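Local structure of toll-receptor-related 2 (Hydra vulgaris, 4W8H) at residues I90-C95 and L107-K112; A12-E17 and S66-K71; N8-P13 and N73-T78. The protein is a Toll-related receptor whose TIR domain, the part described here, probably passes signals on through contacts with other TIR domains. One frame throughout, in Å; residues are numbered along the deposited sequence.

How the contacts relate
All three contacts gather at the carboxy-terminal end of the parallel sheet of a flavodoxin-like TIR domain. Contacts 2 and 3 have centres about 8 Å apart and share A12 and P13. F69 of contact 2 packs on both C10 and C75 of contact 3. Contacts 1 and 2 have centres about 13 Å apart and are tied by charge: R93 NH1 of contact 1 lies 2.7 Å from D15 OD1 and 2.8 Å from D68 OD2, a salt bridge to each. Contacts 1 and 3 do not touch. Their centres are about 17 Å apart and their nearest atoms about 6 Å, but both reach the same sheet.

Contact 1: residues I90-C95 and L107-K112; sequences ILYRPC and LDWCDK
I90 and L91 pair with L107 and D108 as parallel strands at one edge of the five-stranded sheet of the flavodoxin-like TIR fold. Two backbone hydrogen bonds join them. L91 N donates to L107 O at 2.8 Å, and W109 N donates to L91 O at 3.0 Å. A CA-H...O contact from I90 CA to L107 O adds to the pairing.

The sheet side chains follow this pairing. I90 and L107 share the face covered by helix 115-127, where both touch F118. On the other face L91 and D108 run side by side, with L91 CD2 3.6 Å from D108 OD1. That carboxylate oxygen also takes weak bonds from the backbone N of C110 and D111, in the type I turn D108 to D111.

The side chains of Y92 and W109 lie side by side past the strand ends; the tyrosine ring and the five-membered ring of W109 meet obliquely, at 41°. Y92 CD1 meets W109 CD1 at 3.8 Å, and W18 packs against both rings. Y92 O sits at the indole edge, near its plane, 3.6 Å from W109 CD1.

The C110 thiol packs against the bend of 92-94. With SG beside its own backbone N (chi1 -61°), it reaches P94 CD at 3.5 Å and Y92 O at 3.4 Å.

Contact 2: residues A12-E17 and S66-K71; sequences APEDRE and SPDFFK
Two loops at the carboxy-terminal end of the parallel sheet meet here. One links strand 5-10 to helix 16-29; the other follows strand 58-65 and leads to helix 73-82. A12, E14 and D15 of the first touch S66, D68 and F69 of the second.

The hydrogen bond across the contact runs from S66 OG to D15 OD2, at 2.6 Å. It uses the syn lone pair of OD2, on the side of the other carboxylate oxygen. S66 holds OG between its backbone N and carbonyl carbon (chi1 75°). There OG also accepts from F69 N at 3.0 Å, with an N-H...O angle of 159°. This is an ST motif, so one hydroxyl closes its own turn and binds the opposite loop. D15 stands at the N-cap position of helix 16-29, but its side chain makes no capping bond and is turned to the other loop.

A12 supplies the apolar part. Its CB rests on the backbone at D68 and F69, 3.7 Å from both D68 C and F69 N.

E14 is bent at chi2, which lays its carboxylate over that of D68. The two planes are stacked, 13° apart, although the side chains cross at about a right angle. E14 CB lies 3.5 Å from D68 OD2, while E14 OE2 and D68 OD1 are 4.2 Å apart.

Three acidic groups are thus close together. R93 makes salt bridges to both D15 OD1 and D68 OD2. Its positive charge probably offsets the repulsion between these two aspartates and helps to keep them ionised. D15 is buried, and its two oxygens are divided between the hydroxyl and the guanidinium, so the polar tie between the loops probably depends in part on this shared positive charge.

Contact 3: residues N8-P13 and N73-T78; sequences NICYAP and NICDKT
Strand 5-10 and the loop after it pass alongside helix 73-82, with the CA atoms of C10 and C75 6.3 Å apart and no hydrogen bond between the two segments. C10 and T78 make the closest side-chain packing. C10 SG, anti to its own backbone N (chi1 -180°), extends toward the helix. There it meets T78 CG2 and T78 CB, both at 3.6 Å, and lies 3.9 Å from C75 CA.

One turn earlier, C75 points its thiol at the loop. Its SG is 3.4 Å from Y11 O and 3.6 Å from A12 N, so it packs on the peptide joining these residues. F69 touches both cysteines.

T78 is also fixed within its helix. T78 OG1 bonds to I74 O at 2.8 Å, from above the carbonyl plane, while T78 N reaches the same oxygen from the opposite face. A glycine here would probably open a gap beside C10 SG and leave I74 O without the hydroxyl, held within this segment by the backbone N alone. All five touching residues are buried. The small side chains at C10, C75 and T78 are consistent with the close approach of helix to sheet, the alpha/beta layering of the flavodoxin-like TIR fold.

Contact 1: residues I90-C95 and L107-K112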
ATOM      1  N   ILE A  90       1.289  -4.664  -4.199  1.00  6.05           N
ATOM      2  CA  ILE A  90       2.284  -4.382  -5.217  1.00  6.38           C
ATOM      3  C   ILE A  90       3.509  -5.223  -4.932  1.00  6.23           C
ATOM      4  O   ILE A  90       4.062  -5.168  -3.818  1.00  6.95           O
ATOM      5  CB  ILE A  90       2.706  -2.911  -5.213  1.00  7.26           C
ATOM      6  CG1 ILE A  90       1.522  -2.031  -5.640  1.00  8.41           C
ATOM      7  CG2 ILE A  90       3.910  -2.705  -6.180  1.00  9.02           C
ATOM      8  CD1 ILE A  90       1.781  -0.553  -5.468  1.00  8.58           C
ATOM      9  N   LEU A  91       3.972  -6.009  -5.913  1.00  5.83           N
ATOM     10  CA  LEU A  91       5.267  -6.676  -5.768  1.00  6.87           C
ATOM     11  C   LEU A  91       6.322  -5.722  -6.258  1.00  6.46           C
ATOM     12  O   LEU A  91       6.525  -5.572  -7.470  1.00  7.56           O
ATOM     13  CB  LEU A  91       5.330  -8.016  -6.496  1.00  8.26           C
ATOM     14  CG  LEU A  91       6.589  -8.850  -6.216  1.00 10.00           C
ATOM     15  CD1 LEU A  91       6.631  -9.408  -4.820  1.00 10.55           C
ATOM     16  CD2 LEU A  91       6.725  -9.968  -7.235  1.00 13.25           C
ATOM     17  N   TYR A  92       6.959  -5.038  -5.318  1.00  5.78           N
ATOM     18  CA  TYR A  92       7.936  -3.998  -5.639  1.00  6.26           C
ATOM     19  C   TYR A  92       9.314  -4.623  -5.849  1.00  6.29           C
ATOM     20  O   TYR A  92      10.028  -4.246  -6.768  1.00  8.03           O
ATOM     21  CB  TYR A  92       7.929  -2.902  -4.551  1.00  7.65           C
ATOM     22  CG  TYR A  92       9.093  -1.956  -4.651  1.00  8.44           C
ATOM     23  CD1 TYR A  92       9.399  -1.293  -5.831  1.00  8.85           C
ATOM     24  CD2 TYR A  92       9.943  -1.787  -3.560  1.00  8.94           C
ATOM     25  CE1 TYR A  92      10.539  -0.466  -5.902  1.00  9.38           C
ATOM     26  CE2 TYR A  92      11.060  -0.965  -3.626  1.00 10.73           C
ATOM     27  CZ  TYR A  92      11.374  -0.351  -4.807  1.00  9.65           C
ATOM     28  OH  TYR A  92      12.495   0.426  -4.831  1.00 12.41           O
ATOM     29  N   ARG A  93       9.709  -5.491  -4.937  1.00  7.16           N
ATOM     30  CA  ARG A  93      10.954  -6.254  -5.054  1.00  7.90           C
ATOM     31  C   ARG A  93      10.653  -7.728  -4.845  1.00  7.50           C
ATOM     32  O   ARG A  93       9.844  -8.039  -3.995  1.00  7.91           O
ATOM     33  CB  ARG A  93      11.975  -5.770  -4.036  1.00  8.07           C
ATOM     34  CG  ARG A  93      12.508  -4.373  -4.297  1.00  9.88           C
ATOM     35  CD  ARG A  93      13.016  -3.721  -2.972  1.00 13.65           C
ATOM     36  NE  ARG A  93      14.017  -4.539  -2.344  1.00 16.53           N
ATOM     37  CZ  ARG A  93      14.274  -4.619  -1.046  1.00 15.12           C
ATOM     38  NH1 ARG A  93      13.558  -3.935  -0.136  1.00 13.82           N
ATOM     39  NH2 ARG A  93      15.263  -5.429  -0.674  1.00 17.64           N
ATOM     40  N   PRO A  94      11.331  -8.633  -5.583  1.00  7.92           N
ATOM     41  CA  PRO A  94      11.063 -10.067  -5.410  1.00  8.62           C
ATOM     42  C   PRO A  94      11.312 -10.512  -3.975  1.00  8.32           C
ATOM     43  O   PRO A  94      12.229 -10.045  -3.301  1.00  8.37           O
ATOM     44  CB  PRO A  94      12.071 -10.741  -6.351  1.00 11.44           C
ATOM     45  CG  PRO A  94      12.358  -9.685  -7.396  1.00 11.20           C
ATOM     46  CD  PRO A  94      12.380  -8.391  -6.594  1.00  9.43           C
ATOM     47  N   CYS A  95      10.456 -11.398  -3.491  1.00  8.23           N
ATOM     48  CA  CYS A  95      10.518 -11.826  -2.099  1.00  8.22           C
ATOM     49  C   CYS A  95       9.683 -13.082  -1.927  1.00  8.91           C
ATOM     50  O   CYS A  95       8.876 -13.439  -2.780  1.00 11.22           O
ATOM     51  CB  CYS A  95      10.039 -10.730  -1.150  1.00  8.54           C
ATOM     52  SG  CYS A  95       8.389 -10.138  -1.449  1.00 10.13           S
ATOM     53  N   LEU A 107      -0.189  -6.458  -8.346  1.00  6.77           N
ATOM     54  CA  LEU A 107       0.431  -5.673  -9.406  1.00  7.93           C
ATOM     55  C   LEU A 107       1.938  -5.913  -9.349  1.00  7.45           C
ATOM     56  O   LEU A 107       2.581  -5.583  -8.351  1.00  8.74           O
ATOM     57  CB  LEU A 107       0.133  -4.179  -9.243  1.00 10.79           C
ATOM     58  CG  LEU A 107      -1.333  -3.840  -9.228  1.00 11.05           C
ATOM     59  CD1 LEU A 107      -1.512  -2.370  -8.937  1.00 15.05           C
ATOM     60  CD2 LEU A 107      -2.039  -4.238 -10.505  1.00 16.66           C
ATOM     61  N   ASP A 108       2.500  -6.429 -10.434  1.00  8.39           N
ATOM     62  CA  ASP A 108       3.868  -6.905 -10.401  1.00  8.88           C
ATOM     63  C   ASP A 108       4.797  -5.858 -11.009  1.00  8.46           C
ATOM     64  O   ASP A 108       5.005  -5.844 -12.224  1.00 11.83           O
ATOM     65  CB  ASP A 108       3.994  -8.216 -11.177  1.00 11.43           C
ATOM     66  CG  ASP A 108       5.354  -8.882 -10.982  1.00 14.55           C
ATOM     67  OD1 ASP A 108       6.274  -8.243 -10.415  1.00 15.06           O
ATOM     68  OD2 ASP A 108       5.506 -10.054 -11.403  1.00 16.21           O
ATOM     69  N   TRP A 109       5.395  -5.014 -10.186  1.00  8.18           N
ATOM     70  CA  TRP A 109       6.339  -3.991 -10.673  1.00  8.21           C
ATOM     71  C   TRP A 109       7.599  -4.649 -11.196  1.00  8.49           C
ATOM     72  O   TRP A 109       8.278  -4.101 -12.078  1.00  9.48           O
ATOM     73  CB  TRP A 109       6.677  -3.022  -9.534  1.00  7.69           C
ATOM     74  CG  TRP A 109       7.755  -2.033  -9.867  1.00  8.07           C
ATOM     75  CD1 TRP A 109       9.037  -2.093  -9.510  1.00 10.42           C
ATOM     76  CD2 TRP A 109       7.594  -0.820 -10.611  1.00  7.14           C
ATOM     77  NE1 TRP A 109       9.729  -1.013 -10.000  1.00  9.82           N
ATOM     78  CE2 TRP A 109       8.850  -0.215 -10.671  1.00  8.58           C
ATOM     79  CE3 TRP A 109       6.516  -0.202 -11.231  1.00  8.79           C
ATOM     80  CZ2 TRP A 109       9.062   0.986 -11.323  1.00  9.41           C
ATOM     81  CZ3 TRP A 109       6.715   0.978 -11.883  1.00 11.03           C
ATOM     82  CH2 TRP A 109       7.985   1.570 -11.929  1.00 10.32           C
ATOM     83  N   CYS A 110       7.934  -5.822 -10.714  1.00  8.99           N
ATOM     84  CA  CYS A 110       9.157  -6.490 -11.111  1.00 10.01           C
ATOM     85  C   CYS A 110       9.099  -7.036 -12.519  1.00 11.78           C
ATOM     86  O   CYS A 110      10.159  -7.300 -13.123  1.00 15.83           O
ATOM     87  CB  CYS A 110       9.427  -7.641 -10.154  1.00 13.62           C
ATOM     88  SG  CYS A 110       9.649  -7.169  -8.470  1.00 15.92           S
ATOM     89  N   ASP A 111       7.915  -7.249 -13.079  1.00 12.07           N
ATOM     90  CA  ASP A 111       7.763  -7.782 -14.435  1.00 14.17           C
ATOM     91  C   ASP A 111       7.938  -6.629 -15.421  1.00 13.10           C
ATOM     92  O   ASP A 111       6.996  -5.902 -15.748  1.00 13.44           O
ATOM     93  CB  ASP A 111       6.367  -8.386 -14.548  1.00 16.99           C
ATOM     94  CG  ASP A 111       6.167  -9.223 -15.806  1.00 21.90           C
ATOM     95  OD1 ASP A 111       6.929  -9.033 -16.772  1.00 22.46           O
ATOM     96  OD2 ASP A 111       5.215 -10.031 -15.813  1.00 23.63           O
ATOM     97  N   LYS A 112       9.167  -6.474 -15.912  1.00 13.14           N
ATOM     98  CA  LYS A 112       9.513  -5.261 -16.646  1.00 13.04           C
ATOM     99  C   LYS A 112       8.700  -5.103 -17.932  1.00 12.87           C
ATOM    100  O   LYS A 112       8.323  -3.994 -18.286  1.00 15.32           O
ATOM    101  CB  LYS A 112      11.011  -5.207 -16.956  1.00 14.10           C
ATOM    102  CG  LYS A 112      11.891  -5.096 -15.720  1.00 15.42           C
ATOM    103  CD  LYS A 112      13.346  -4.972 -16.091  1.00 17.69           C
ATOM    104  CE  LYS A 112      14.277  -5.328 -14.961  1.00 20.18           C
ATOM    105  NZ  LYS A 112      14.103  -4.515 -13.769  1.00 24.77           N
TER

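Contact 2: residues A12-E17 and S66-K71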
ATOM      1  N   ALA A  12       7.805  -0.632   4.066  1.00  8.39           N
ATOM      2  CA  ALA A  12       8.969  -0.634   4.940  1.00  9.56           C
ATOM      3  C   ALA A  12       9.846   0.589   4.690  1.00  8.83           C
ATOM      4  O   ALA A  12      10.017   1.025   3.553  1.00  8.15           O
ATOM      5  CB  ALA A  12       9.785  -1.893   4.721  1.00 10.49           C
ATOM      6  N   PRO A  13      10.488   1.111   5.742  1.00  9.69           N
ATOM      7  CA  PRO A  13      11.336   2.292   5.569  1.00 11.46           C
ATOM      8  C   PRO A  13      12.444   2.081   4.546  1.00 10.90           C
ATOM      9  O   PRO A  13      12.838   3.030   3.855  1.00 10.50           O
ATOM     10  CB  PRO A  13      11.935   2.492   6.955  1.00 13.73           C
ATOM     11  CG  PRO A  13      10.943   1.922   7.884  1.00 16.94           C
ATOM     12  CD  PRO A  13      10.291   0.778   7.164  1.00 11.34           C
ATOM     13  N   GLU A  14      12.911   0.855   4.387  1.00  9.32           N
ATOM     14  CA  GLU A  14      13.999   0.594   3.440  1.00  9.40           C
ATOM     15  C   GLU A  14      13.590   0.899   1.991  1.00  9.22           C
ATOM     16  O   GLU A  14      14.429   1.132   1.141  1.00 11.92           O
ATOM     17  CB  GLU A  14      14.423  -0.868   3.561  1.00 11.50           C
ATOM     18  CG  GLU A  14      15.190  -1.238   4.819  1.00 13.98           C
ATOM     19  CD  GLU A  14      14.321  -1.555   6.015  1.00 16.19           C
ATOM     20  OE1 GLU A  14      13.088  -1.490   5.945  1.00 14.50           O
ATOM     21  OE2 GLU A  14      14.914  -1.886   7.060  1.00 21.53           O
ATOM     22  N   ASP A  15      12.284   0.871   1.704  1.00  8.86           N
ATOM     23  CA  ASP A  15      11.742   1.139   0.369  1.00  8.39           C
ATOM     24  C   ASP A  15      11.210   2.560   0.227  1.00  8.28           C
ATOM     25  O   ASP A  15      10.519   2.863  -0.728  1.00  8.59           O
ATOM     26  CB  ASP A  15      10.618   0.130   0.103  1.00  8.49           C
ATOM     27  CG  ASP A  15      11.108  -1.295   0.107  1.00  8.65           C
ATOM     28  OD1 ASP A  15      12.200  -1.582  -0.425  1.00 11.06           O
ATOM     29  OD2 ASP A  15      10.389  -2.145   0.662  1.00  9.75           O
ATOM     30  N   ARG A  16      11.539   3.439   1.158  1.00  9.45           N
ATOM     31  CA  ARG A  16      11.014   4.795   1.171  0.52  8.11           C
ATOM     32  C   ARG A  16      11.300   5.587  -0.076  1.00  8.53           C
ATOM     33  O   ARG A  16      10.469   6.409  -0.469  1.00  9.03           O
ATOM     34  CB  ARG A  16      11.516   5.553   2.394  0.52  9.86           C
ATOM     35  CG  ARG A  16      10.747   6.834   2.710  0.52 11.43           C
ATOM     36  CD  ARG A  16      11.010   7.293   4.127  0.52 13.49           C
ATOM     37  NE  ARG A  16      12.389   7.708   4.290  0.52 14.41           N
ATOM     38  CZ  ARG A  16      12.911   8.150   5.430  0.52 17.18           C
ATOM     39  NH1 ARG A  16      12.179   8.223   6.533  0.52 17.75           N
ATOM     40  NH2 ARG A  16      14.176   8.499   5.455  0.52 19.39           N
ATOM     41  N   GLU A  17      12.498   5.425  -0.641  1.00  9.57           N
ATOM     42  CA  GLU A  17      12.845   6.241  -1.810  1.00 11.50           C
ATOM     43  C   GLU A  17      11.815   6.084  -2.935  1.00  9.59           C
ATOM     44  O   GLU A  17      11.254   7.082  -3.425  1.00 10.64           O
ATOM     45  CB  GLU A  17      14.269   5.947  -2.311  1.00 13.84           C
ATOM     46  CG  GLU A  17      14.778   6.899  -3.399  1.00 18.97           C
ATOM     47  CD  GLU A  17      16.225   6.560  -3.894  1.00 25.46           C
ATOM     48  OE1 GLU A  17      16.754   5.497  -3.513  1.00 33.98           O
ATOM     49  OE2 GLU A  17      16.831   7.356  -4.644  1.00 29.29           O
ATOM     50  N   SER A  66       8.065  -6.480  -0.454  1.00  6.06           N
ATOM     51  CA  SER A  66       9.515  -6.582  -0.650  1.00  5.99           C
ATOM     52  C   SER A  66      10.061  -7.443   0.497  1.00  6.80           C
ATOM     53  O   SER A  66       9.346  -7.685   1.482  1.00  7.66           O
ATOM     54  CB  SER A  66      10.160  -5.210  -0.545  1.00  8.04           C
ATOM     55  OG  SER A  66      10.233  -4.781   0.808  1.00  7.59           O
ATOM     56  N   PRO A  67      11.333  -7.827   0.434  1.00  7.08           N
ATOM     57  CA  PRO A  67      11.873  -8.585   1.562  1.00  9.27           C
ATOM     58  C   PRO A  67      11.810  -7.819   2.860  1.00  9.14           C
ATOM     59  O   PRO A  67      11.582  -8.401   3.930  1.00 11.27           O
ATOM     60  CB  PRO A  67      13.326  -8.855   1.145  1.00 13.14           C
ATOM     61  CG  PRO A  67      13.310  -8.798  -0.373  1.00 10.40           C
ATOM     62  CD  PRO A  67      12.272  -7.764  -0.712  1.00  7.50           C
ATOM     63  N   ASP A  68      11.995  -6.499   2.792  1.00  8.61           N
ATOM     64  CA  ASP A  68      11.978  -5.697   4.018  1.00  9.43           C
ATOM     65  C   ASP A  68      10.571  -5.480   4.575  1.00  9.61           C
ATOM     66  O   ASP A  68      10.373  -5.391   5.792  1.00 10.74           O
ATOM     67  CB  ASP A  68      12.681  -4.383   3.780  1.00 10.39           C
ATOM     68  CG  ASP A  68      14.163  -4.591   3.525  1.00 12.16           C
ATOM     69  OD1 ASP A  68      14.837  -5.172   4.413  1.00 15.71           O
ATOM     70  OD2 ASP A  68      14.649  -4.198   2.439  1.00 14.20           O
ATOM     71  N   PHE A  69       9.569  -5.443   3.700  1.00  8.33           N
ATOM     72  CA  PHE A  69       8.176  -5.369   4.154  1.00  8.66           C
ATOM     73  C   PHE A  69       7.866  -6.510   5.123  1.00  9.60           C
ATOM     74  O   PHE A  69       7.249  -6.301   6.157  1.00 10.37           O
ATOM     75  CB  PHE A  69       7.231  -5.471   2.971  1.00  7.73           C
ATOM     76  CG  PHE A  69       5.802  -5.329   3.351  1.00  8.32           C
ATOM     77  CD1 PHE A  69       5.058  -6.434   3.720  1.00 12.06           C
ATOM     78  CD2 PHE A  69       5.196  -4.103   3.335  1.00  7.27           C
ATOM     79  CE1 PHE A  69       3.742  -6.303   4.110  1.00 13.31           C
ATOM     80  CE2 PHE A  69       3.856  -3.967   3.738  1.00  8.36           C
ATOM     81  CZ  PHE A  69       3.150  -5.069   4.138  1.00 10.94           C
ATOM     82  N   PHE A  70       8.269  -7.725   4.750  1.00  9.97           N
ATOM     83  CA  PHE A  70       7.909  -8.940   5.496  1.00 13.00           C
ATOM     84  C   PHE A  70       8.785  -9.192   6.706  1.00 16.56           C
ATOM     85  O   PHE A  70       8.605 -10.204   7.404  1.00 21.67           O
ATOM     86  CB  PHE A  70       7.842 -10.140   4.539  1.00 13.99           C
ATOM     87  CG  PHE A  70       6.699 -10.040   3.573  1.00 11.36           C
ATOM     88  CD1 PHE A  70       5.377 -10.036   4.032  1.00 11.50           C
ATOM     89  CD2 PHE A  70       6.931  -9.915   2.223  1.00 11.12           C
ATOM     90  CE1 PHE A  70       4.305  -9.878   3.147  1.00 10.83           C
ATOM     91  CE2 PHE A  70       5.891  -9.789   1.351  1.00 10.01           C
ATOM     92  CZ  PHE A  70       4.555  -9.761   1.814  1.00 11.82           C
ATOM     93  N   LYS A  71       9.708  -8.280   6.985  1.00 12.92           N
ATOM     94  CA  LYS A  71      10.483  -8.300   8.230  1.00 15.18           C
ATOM     95  C   LYS A  71      10.091  -7.133   9.146  1.00 15.31           C
ATOM     96  O   LYS A  71      10.678  -6.953  10.213  1.00 21.11           O
ATOM     97  CB  LYS A  71      11.974  -8.184   7.914  1.00 19.26           C
ATOM     98  CG  LYS A  71      12.560  -9.357   7.174  1.00 23.85           C
ATOM     99  CD  LYS A  71      13.988  -9.051   6.754  1.00 29.51           C
ATOM    100  CE  LYS A  71      14.550 -10.139   5.902  1.00 36.83           C
ATOM    101  NZ  LYS A  71      15.933  -9.791   5.506  1.00 40.64           N
TER

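Contact 3: residues N8-P13 and N73-T78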
ATOM      1  N   ASN A   8      -4.201   4.330   1.591  1.00  7.12           N
ATOM      2  CA  ASN A   8      -3.151   4.372   2.556  1.00  7.48           C
ATOM      3  C   ASN A   8      -1.972   3.541   2.028  1.00  6.08           C
ATOM      4  O   ASN A   8      -2.173   2.565   1.343  1.00 10.85           O
ATOM      5  CB  ASN A   8      -3.718   3.732   3.823  1.00 12.06           C
ATOM      6  CG  ASN A   8      -2.712   3.406   4.802  1.00 14.27           C
ATOM      7  OD1 ASN A   8      -1.830   4.210   5.068  1.00 13.45           O
ATOM      8  ND2 ASN A   8      -2.807   2.211   5.387  1.00 17.01           N
ATOM      9  N   ILE A   9      -0.752   3.958   2.331  1.00  6.66           N
ATOM     10  CA  ILE A   9       0.410   3.232   1.802  1.00  7.73           C
ATOM     11  C   ILE A   9       1.116   2.580   2.940  1.00  8.64           C
ATOM     12  O   ILE A   9       1.616   3.244   3.838  1.00 11.83           O
ATOM     13  CB  ILE A   9       1.407   4.169   1.120  1.00 12.24           C
ATOM     14  CG1 ILE A   9       0.696   5.196   0.228  1.00 15.82           C
ATOM     15  CG2 ILE A   9       2.483   3.334   0.349  1.00 18.35           C
ATOM     16  CD1 ILE A   9       0.041   4.639  -0.955  1.00 14.91           C
ATOM     17  N   CYS A  10       1.180   1.277   2.877  1.00  7.86           N
ATOM     18  CA  CYS A  10       1.878   0.490   3.883  1.00  8.34           C
ATOM     19  C   CYS A  10       3.191  -0.064   3.286  1.00  7.74           C
ATOM     20  O   CYS A  10       3.154  -0.777   2.275  1.00  7.49           O
ATOM     21  CB  CYS A  10       0.992  -0.672   4.328  1.00 11.20           C
ATOM     22  SG  CYS A  10       1.761  -1.687   5.568  1.00 14.85           S
ATOM     23  N   TYR A  11       4.331   0.296   3.869  1.00  7.69           N
ATOM     24  CA  TYR A  11       5.645   0.030   3.257  1.00  6.69           C
ATOM     25  C   TYR A  11       6.714   0.051   4.334  1.00  7.86           C
ATOM     26  O   TYR A  11       6.548   0.679   5.379  1.00  8.95           O
ATOM     27  CB  TYR A  11       5.962   1.081   2.176  1.00  7.25           C
ATOM     28  CG  TYR A  11       6.274   2.452   2.731  1.00  6.44           C
ATOM     29  CD1 TYR A  11       5.251   3.283   3.212  1.00  7.85           C
ATOM     30  CD2 TYR A  11       7.572   2.897   2.863  1.00  7.62           C
ATOM     31  CE1 TYR A  11       5.531   4.487   3.775  1.00  8.90           C
ATOM     32  CE2 TYR A  11       7.869   4.120   3.390  1.00  8.01           C
ATOM     33  CZ  TYR A  11       6.831   4.920   3.886  1.00  9.72           C
ATOM     34  OH  TYR A  11       7.127   6.142   4.467  1.00 11.37           O
ATOM     35  N   ALA A  12       7.805  -0.632   4.066  1.00  8.39           N
ATOM     36  CA  ALA A  12       8.969  -0.634   4.940  1.00  9.56           C
ATOM     37  C   ALA A  12       9.846   0.589   4.690  1.00  8.83           C
ATOM     38  O   ALA A  12      10.017   1.025   3.553  1.00  8.15           O
ATOM     39  CB  ALA A  12       9.785  -1.893   4.721  1.00 10.49           C
ATOM     40  N   PRO A  13      10.488   1.111   5.742  1.00  9.69           N
ATOM     41  CA  PRO A  13      11.336   2.292   5.569  1.00 11.46           C
ATOM     42  C   PRO A  13      12.444   2.081   4.546  1.00 10.90           C
ATOM     43  O   PRO A  13      12.838   3.030   3.855  1.00 10.50           O
ATOM     44  CB  PRO A  13      11.935   2.492   6.955  1.00 13.73           C
ATOM     45  CG  PRO A  13      10.943   1.922   7.884  1.00 16.94           C
ATOM     46  CD  PRO A  13      10.291   0.778   7.164  1.00 11.34           C
ATOM     47  N   ASN A  73       7.640  -5.008  11.628  1.00 12.90           N
ATOM     48  CA  ASN A  73       6.533  -5.251  12.576  1.00 14.09           C
ATOM     49  C   ASN A  73       5.303  -4.400  12.290  1.00 11.80           C
ATOM     50  O   ASN A  73       4.164  -4.917  12.298  1.00 12.71           O
ATOM     51  CB  ASN A  73       7.015  -5.033  14.012  1.00 21.04           C
ATOM     52  CG  ASN A  73       7.889  -6.173  14.529  1.00 35.29           C
ATOM     53  OD1 ASN A  73       7.864  -7.293  13.999  1.00 44.82           O
ATOM     54  ND2 ASN A  73       8.663  -5.891  15.584  1.00 39.92           N
ATOM     55  N   ILE A  74       5.512  -3.107  12.038  1.00 10.35           N
ATOM     56  CA  ILE A  74       4.377  -2.251  11.725  1.00 10.83           C
ATOM     57  C   ILE A  74       3.710  -2.713  10.438  1.00  9.42           C
ATOM     58  O   ILE A  74       2.495  -2.750  10.361  1.00  9.10           O
ATOM     59  CB  ILE A  74       4.790  -0.765  11.686  1.00 11.07           C
ATOM     60  CG1 ILE A  74       4.993  -0.266  13.115  1.00 13.60           C
ATOM     61  CG2 ILE A  74       3.730   0.072  10.967  1.00 13.50           C
ATOM     62  CD1 ILE A  74       5.537   1.139  13.183  1.00 15.91           C
ATOM     63  N   CYS A  75       4.504  -3.052   9.422  1.00  8.86           N
ATOM     64  CA  CYS A  75       3.928  -3.582   8.201  1.00  8.85           C
ATOM     65  C   CYS A  75       3.071  -4.818   8.446  1.00  7.65           C
ATOM     66  O   CYS A  75       1.972  -4.935   7.898  1.00  8.75           O
ATOM     67  CB  CYS A  75       5.016  -3.882   7.161  1.00  9.56           C
ATOM     68  SG  CYS A  75       5.839  -2.432   6.540  1.00 12.01           S
ATOM     69  N   ASP A  76       3.591  -5.765   9.228  1.00  9.39           N
ATOM     70  CA  ASP A  76       2.796  -6.969   9.462  1.00 10.48           C
ATOM     71  C   ASP A  76       1.468  -6.660  10.165  1.00 10.27           C
ATOM     72  O   ASP A  76       0.430  -7.198   9.789  1.00 10.26           O
ATOM     73  CB  ASP A  76       3.563  -7.987  10.276  1.00 13.85           C
ATOM     74  CG  ASP A  76       2.721  -9.246  10.531  1.00 20.81           C
ATOM     75  OD1 ASP A  76       2.225  -9.866   9.554  1.00 22.32           O
ATOM     76  OD2 ASP A  76       2.490  -9.589  11.699  1.00 23.71           O
ATOM     77  N   LYS A  77       1.502  -5.821  11.192  1.00 10.03           N
ATOM     78  CA  LYS A  77       0.288  -5.504  11.945  1.00 10.96           C
ATOM     79  C   LYS A  77      -0.712  -4.808  11.035  1.00 10.40           C
ATOM     80  O   LYS A  77      -1.908  -5.073  11.077  1.00 12.24           O
ATOM     81  CB  LYS A  77       0.656  -4.607  13.119  1.00 14.47           C
ATOM     82  CG  LYS A  77       1.340  -5.307  14.306  1.00 21.88           C
ATOM     83  CD  LYS A  77       1.935  -4.276  15.272  1.00 31.28           C
ATOM     84  CE  LYS A  77       2.434  -4.905  16.556  1.00 38.35           C
ATOM     85  NZ  LYS A  77       1.494  -4.644  17.673  1.00 41.87           N
ATOM     86  N   THR A  78      -0.205  -3.917  10.191  1.00  9.21           N
ATOM     87  CA  THR A  78      -1.067  -3.212   9.271  1.00  8.61           C
ATOM     88  C   THR A  78      -1.699  -4.163   8.279  1.00  9.71           C
ATOM     89  O   THR A  78      -2.893  -4.084   7.996  1.00  9.59           O
ATOM     90  CB  THR A  78      -0.285  -2.142   8.496  1.00  9.26           C
ATOM     91  OG1 THR A  78       0.343  -1.247   9.427  1.00 10.09           O
ATOM     92  CG2 THR A  78      -1.169  -1.401   7.563  1.00  9.08           C
TER